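Local coordinates for DSBA-like thioredoxin domain-containing protein (Pseudomonas aeruginosa PAO1, PDB 5HFI) that probably acts as a cytosolic disulfide reductase of the thioredoxin superfamily and binds glutathione, at residues 151-154 and 155-159; 75-79 and 80-84; 162-165 and 166-170. All blocks are in the same frame, centred on the assembly; numbering follows the deposited sequence.

How the interactions relate
Three local contacts follow one another along the chain, and none nests in or crosses another. Interaction 2 comes first: within residues 75-84, bonds from Gly78 and Lys79 close the first turn of helix 79-85, where the loop after helix 64-73 enters it. Interaction 1 lies on helix 149-157, and interaction 3 on helix 159-174, which follows directly; the two centres are about 15 Å apart. Both set side chains on helix 96-109. Interaction 3 also ties its helix to the end of strand 37-42. Interaction 2 lies on the opposite side of the chain's centre from interaction 3, about 31 Å between centres.

Interaction 1: 151-154 and 155-159; sequences EAFD and ACSGE
Ser157 folds back over the ring of Phe153, one helical turn earlier, in the last turn of helix 149-157. The serine OG stands over the middle of one ring face, 3.7 Å above the plane. It also donates a hydrogen bond to the Phe153 backbone O, with OG and O 2.7 Å apart. Two torsions bring this about. Phe153 carries CG opposite its backbone N (chi1 171°), so its ring extends beside its own carbonyl; Ser157 places OG opposite its carbonyl carbon (chi1 -65°), which turns the hydroxyl back toward the preceding turn. OG reaches the acceptor from above the carbonyl plane rather than along a lone pair.

Phe153 O also receives a weak bond from Ser157 N, at 3.0 Å, so a single residue grips this oxygen twice. Earlier in the turn the bonding is regular: Ala155 N to Glu151 O is 3.0 Å, and Cys156 N to Ala152 O is 2.8 Å. The side chain of Cys156 lies alongside that same carbonyl, with its CB 3.4 Å from Ala152 O. Asp154 turns to another part of the fold, where its OD1 forms a salt bridge with Arg133.

Phe153 packs on Ala100 of helix 96-109 and on Leu136 and Leu137 of helix 133-142, while Ala152 touches Ala104 and Leu108. The chemistry implies that a serine can lie against a buried aromatic ring when its proton is spent on a backbone carbonyl, here supplementing a main-chain bond that is weak, Ser157 N being divided between Phe153 O and Asp154 O.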
# COMPACT_ATOMS: atom_id res chain seq x y z
N GLU A 151 19.93 6.81 0.47
CA GLU A 151 20.39 6.61 1.84
C GLU A 151 19.23 6.37 2.79
O GLU A 151 19.33 5.53 3.68
CB GLU A 151 21.21 7.81 2.31
CG GLU A 151 22.56 7.97 1.62
CD GLU A 151 22.44 8.38 0.16
OE1 GLU A 151 21.46 9.08 -0.18
OE2 GLU A 151 23.33 8.00 -0.64
N ALA A 152 18.13 7.11 2.61
CA ALA A 152 16.97 6.91 3.47
C ALA A 152 16.37 5.52 3.29
O ALA A 152 15.95 4.89 4.27
CB ALA A 152 15.92 7.99 3.19
N PHE A 153 16.33 5.03 2.05
CA PHE A 153 15.78 3.70 1.80
C PHE A 153 16.64 2.62 2.45
O PHE A 153 16.12 1.69 3.06
CB PHE A 153 15.65 3.45 0.30
CG PHE A 153 15.30 2.03 -0.05
CD1 PHE A 153 13.98 1.62 -0.05
CD2 PHE A 153 16.29 1.12 -0.39
CE1 PHE A 153 13.65 0.32 -0.37
CE2 PHE A 153 15.96 -0.18 -0.71
CZ PHE A 153 14.64 -0.58 -0.70
N ASP A 154 17.96 2.73 2.30
CA ASP A 154 18.83 1.73 2.91
C ASP A 154 18.74 1.78 4.43
O ASP A 154 18.78 0.74 5.10
CB ASP A 154 20.27 1.92 2.43
CG ASP A 154 20.41 1.75 0.92
OD1 ASP A 154 21.30 2.40 0.33
OD2 ASP A 154 19.64 0.96 0.33
N ALA A 155 18.61 2.98 5.00
CA ALA A 155 18.46 3.10 6.44
C ALA A 155 17.13 2.53 6.92
O ALA A 155 17.07 1.82 7.93
CB ALA A 155 18.59 4.56 6.87
N CYS A 156 16.04 2.81 6.20
CA CYS A 156 14.73 2.31 6.60
C CYS A 156 14.61 0.80 6.45
O CYS A 156 13.77 0.19 7.12
CB CYS A 156 13.63 3.00 5.80
SG CYS A 156 13.34 4.73 6.25
N SER A 157 15.42 0.19 5.58
CA SER A 157 15.31 -1.24 5.31
C SER A 157 15.73 -2.09 6.50
O SER A 157 15.33 -3.25 6.60
CB SER A 157 16.15 -1.62 4.09
OG SER A 157 15.65 -1.01 2.91
N GLY A 158 16.54 -1.54 7.40
CA GLY A 158 17.02 -2.33 8.51
C GLY A 158 16.08 -2.35 9.69
O GLY A 158 14.93 -2.80 9.60
N GLU A 159 16.57 -1.84 10.82
CA GLU A 159 15.82 -1.92 12.07
C GLU A 159 14.56 -1.07 12.08
O GLU A 159 13.59 -1.47 12.74
CB GLU A 159 16.77 -1.56 13.22
CG GLU A 159 17.65 -2.72 13.67
CD GLU A 159 16.88 -3.88 14.25
OE1 GLU A 159 15.96 -3.65 15.06
OE2 GLU A 159 17.18 -5.03 13.88

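Interaction 2: 75-79 and 80-84; sequences QPFGK and DYFDG
Phe82 and Tyr81 both direct their backbone N-H groups at the carbonyl of Gly78, the N-cap residue of helix 79-85. Phe82 N lies 3.0 Å from Gly78 O in a nearly straight bond (171° at the hydrogen). Tyr81 N, also 3.0 Å from Gly78 O, comes from well above the carbonyl plane, and its bond is more bent. The N-cap carbonyl is thus shared by two donors. The next, Lys79 O, accepts from Asp83 N at 2.9 Å.

The Tyr81 hydroxyl finds its partner in Asp66, and Gly78 makes a backbone hydrogen bond with Tyr124. Pro76 O, in the lead-in loop, is bound by the hydroxyl of Tyr21.

Phe77 supplies the apolar side of the turn. Its CB meets the end of the Phe82 ring, 3.4 Å from CZ, while its CD1 lies 3.9 Å from Tyr81 CE1. The Phe77 and Phe82 rings are nearly parallel, at 22°, but offset so strongly that little of either faces the other. Tyr81 CG lies opposite its backbone N (chi1 167°), which lays its ring next to Phe77.

Phe77 and Phe82 both rest on helix 64-73, where both touch Asp66. Phe77 meets the ring of Tyr21, in helix 18-22, edge to face, and Tyr81 does the same with Tyr124, in helix 112-124, so the lead-in loop and first turn of helix 79-85 are together joined to all three helices.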
# COMPACT_ATOMS: atom_id res chain seq x y z
N GLN A 75 -10.00 -0.51 -10.90
CA GLN A 75 -8.56 -0.32 -10.91
C GLN A 75 -7.94 -1.06 -12.10
O GLN A 75 -8.33 -2.19 -12.40
CB GLN A 75 -7.94 -0.81 -9.60
CG GLN A 75 -8.11 0.16 -8.43
CD GLN A 75 -7.24 1.40 -8.56
OE1 GLN A 75 -6.13 1.45 -8.02
NE2 GLN A 75 -7.73 2.40 -9.27
N PRO A 76 -6.98 -0.45 -12.79
CA PRO A 76 -6.42 -1.06 -14.00
C PRO A 76 -5.27 -2.01 -13.72
O PRO A 76 -4.46 -1.82 -12.81
CB PRO A 76 -5.93 0.16 -14.79
CG PRO A 76 -5.52 1.12 -13.73
CD PRO A 76 -6.48 0.92 -12.58
N PHE A 77 -5.19 -3.04 -14.55
CA PHE A 77 -4.10 -4.00 -14.53
C PHE A 77 -3.50 -4.08 -15.93
O PHE A 77 -4.24 -4.21 -16.91
CB PHE A 77 -4.58 -5.38 -14.06
CG PHE A 77 -5.05 -5.40 -12.62
CD1 PHE A 77 -4.23 -5.87 -11.61
CD2 PHE A 77 -6.33 -4.97 -12.29
CE1 PHE A 77 -4.66 -5.90 -10.30
CE2 PHE A 77 -6.76 -4.99 -10.98
CZ PHE A 77 -5.93 -5.46 -9.98
N GLY A 78 -2.18 -4.00 -16.02
CA GLY A 78 -1.50 -3.88 -17.29
C GLY A 78 -1.03 -5.20 -17.87
O GLY A 78 -0.84 -6.18 -17.16
N LYS A 79 -0.82 -5.19 -19.19
CA LYS A 79 -0.34 -6.40 -19.87
C LYS A 79 1.06 -6.79 -19.42
O LYS A 79 1.39 -7.98 -19.38
CB LYS A 79 -0.37 -6.19 -21.39
CG LYS A 79 0.52 -5.06 -21.89
CD LYS A 79 0.52 -4.99 -23.41
CE LYS A 79 1.37 -3.83 -23.90
NZ LYS A 79 0.82 -2.51 -23.48
N ASP A 80 1.90 -5.81 -19.07
CA ASP A 80 3.23 -6.13 -18.58
C ASP A 80 3.20 -6.78 -17.21
O ASP A 80 4.20 -7.37 -16.79
CB ASP A 80 4.10 -4.87 -18.56
CG ASP A 80 4.37 -4.32 -19.95
OD1 ASP A 80 4.41 -3.08 -20.10
OD2 ASP A 80 4.54 -5.12 -20.89
N TYR A 81 2.08 -6.67 -16.50
CA TYR A 81 1.88 -7.38 -15.24
C TYR A 81 1.32 -8.78 -15.47
O TYR A 81 1.92 -9.77 -15.04
CB TYR A 81 0.95 -6.57 -14.33
CG TYR A 81 0.44 -7.33 -13.13
CD1 TYR A 81 -0.88 -7.75 -13.07
CD2 TYR A 81 1.27 -7.64 -12.06
CE1 TYR A 81 -1.36 -8.45 -11.98
CE2 TYR A 81 0.81 -8.34 -10.97
CZ TYR A 81 -0.51 -8.75 -10.93
OH TYR A 81 -0.99 -9.44 -9.84
N PHE A 82 0.19 -8.87 -16.17
CA PHE A 82 -0.44 -10.17 -16.43
C PHE A 82 0.49 -11.09 -17.20
O PHE A 82 0.66 -12.26 -16.83
CB PHE A 82 -1.74 -9.97 -17.22
CG PHE A 82 -2.90 -9.51 -16.39
CD1 PHE A 82 -3.13 -10.04 -15.13
CD2 PHE A 82 -3.78 -8.56 -16.88
CE1 PHE A 82 -4.20 -9.62 -14.37
CE2 PHE A 82 -4.86 -8.14 -16.13
CZ PHE A 82 -5.07 -8.67 -14.88
N ASP A 83 1.10 -10.59 -18.27
CA ASP A 83 1.86 -11.42 -19.20
C ASP A 83 3.36 -11.16 -19.14
O ASP A 83 4.10 -11.67 -19.98
CB ASP A 83 1.34 -11.22 -20.62
CG ASP A 83 -0.11 -11.65 -20.79
OD1 ASP A 83 -0.50 -12.66 -20.16
OD2 ASP A 83 -0.85 -10.98 -21.53
N GLY A 84 3.82 -10.38 -18.16
CA GLY A 84 5.24 -10.13 -18.02
C GLY A 84 5.76 -10.48 -16.65
O GLY A 84 6.55 -11.43 -16.50

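Interaction 3: 162-165 and 166-170; sequences RAHF and ADSRR
Arg169 runs back along its helix past Phe165, its CB, CG and CD passing the Phe165 carbonyl and its NH1 reaching the Phe165 CB. Arg169 CB sits 3.5 Å from Phe165 O. CD comes closer, 3.3 Å from Phe165 O, so the aliphatic part slides past the carbonyl that already accepts Arg169 N. With chi2 and chi3 both extended, NE is carried beyond it to hydrogen-bond Gly43 O. The guanidinium then lies with one face against Phe165 CB, which is 3.9 Å from NH1, while NH2 bonds to Gly44 O and Thr47 OG1. The planar group is held through both NE and NH2, which should fix its rotation.

On another side of the helix, Ser168 OG stands over a face of the His164 ring, toward its rim. His164 O and Gly42 O are both within reach of its one proton. A water lies 3.1 Å from His164 ND1 and donates a weak bond to Asp167 OD1.

His164 NE2 accepts from Gly42 N, at the end of edge strand 37-42, and Arg169 holds the residues just beyond. Helix 159-174 is thus fastened to that strand end, while His164 and Phe165 lean on Leu103 and Thr99 of helix 96-109.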
# COMPACT_ATOMS: atom_id res chain seq x y z
N ARG A 162 11.75 -3.39 10.61
CA ARG A 162 11.42 -4.45 11.53
C ARG A 162 10.50 -3.94 12.62
O ARG A 162 9.53 -4.51 12.89
CB ARG A 162 12.66 -5.05 12.19
CG ARG A 162 12.35 -5.90 13.38
CD ARG A 162 13.31 -5.70 14.56
NE ARG A 162 13.10 -4.51 15.39
CZ ARG A 162 12.16 -4.38 16.33
NH1 ARG A 162 12.09 -3.29 17.04
NH2 ARG A 162 11.27 -5.34 16.54
N ALA A 163 10.84 -2.83 13.20
CA ALA A 163 10.04 -2.20 14.24
C ALA A 163 8.69 -1.74 13.71
O ALA A 163 7.69 -1.79 14.43
CB ALA A 163 10.81 -1.02 14.84
N HIS A 164 8.64 -1.27 12.46
CA HIS A 164 7.38 -0.88 11.85
C HIS A 164 6.46 -2.08 11.67
O HIS A 164 5.26 -2.00 11.97
CB HIS A 164 7.64 -0.19 10.51
CG HIS A 164 6.42 0.37 9.86
ND1 HIS A 164 5.80 1.52 10.30
CD2 HIS A 164 5.70 -0.04 8.78
CE1 HIS A 164 4.75 1.79 9.54
NE2 HIS A 164 4.67 0.85 8.61
N PHE A 165 7.00 -3.19 11.16
CA PHE A 165 6.21 -4.41 11.01
C PHE A 165 5.65 -4.87 12.35
O PHE A 165 4.47 -5.23 12.45
CB PHE A 165 7.06 -5.52 10.39
CG PHE A 165 7.23 -5.41 8.91
CD1 PHE A 165 8.28 -6.05 8.28
CD2 PHE A 165 6.34 -4.68 8.14
CE1 PHE A 165 8.44 -5.96 6.91
CE2 PHE A 165 6.50 -4.58 6.78
CZ PHE A 165 7.55 -5.23 6.16
N ALA A 166 6.49 -4.90 13.39
CA ALA A 166 6.04 -5.35 14.70
C ALA A 166 4.94 -4.45 15.24
O ALA A 166 3.94 -4.93 15.79
CB ALA A 166 7.22 -5.41 15.67
N ASP A 167 5.10 -3.14 15.07
CA ASP A 167 4.07 -2.19 15.48
C ASP A 167 2.77 -2.44 14.73
O ASP A 167 1.69 -2.45 15.33
CB ASP A 167 4.56 -0.76 15.26
CG ASP A 167 3.68 0.28 15.92
OD1 ASP A 167 2.96 0.99 15.19
OD2 ASP A 167 3.73 0.38 17.17
N SER A 168 2.85 -2.65 13.41
CA SER A 168 1.64 -2.86 12.62
C SER A 168 0.93 -4.14 13.03
O SER A 168 -0.31 -4.17 13.13
CB SER A 168 1.98 -2.90 11.13
OG SER A 168 2.53 -1.67 10.69
N ARG A 169 1.68 -5.22 13.26
CA ARG A 169 1.04 -6.49 13.57
C ARG A 169 0.42 -6.49 14.96
O ARG A 169 -0.58 -7.19 15.18
CB ARG A 169 2.05 -7.63 13.43
CG ARG A 169 2.42 -7.88 11.98
CD ARG A 169 3.81 -8.43 11.83
NE ARG A 169 4.12 -8.71 10.43
CZ ARG A 169 5.30 -9.11 9.99
NH1 ARG A 169 6.30 -9.29 10.85
NH2 ARG A 169 5.49 -9.34 8.70
N ARG A 170 0.98 -5.73 15.89
CA ARG A 170 0.35 -5.60 17.20
C ARG A 170 -0.94 -4.80 17.11
O ARG A 170 -1.91 -5.10 17.81
CB ARG A 170 1.32 -4.97 18.19
CG ARG A 170 2.48 -5.86 18.53
CD ARG A 170 3.41 -5.20 19.51
NE ARG A 170 4.45 -6.14 19.90
CZ ARG A 170 5.24 -5.96 20.95
NH1 ARG A 170 5.09 -4.87 21.70
NH2 ARG A 170 6.17 -6.85 21.25
O HOH W 1 5.41 1.97 13.36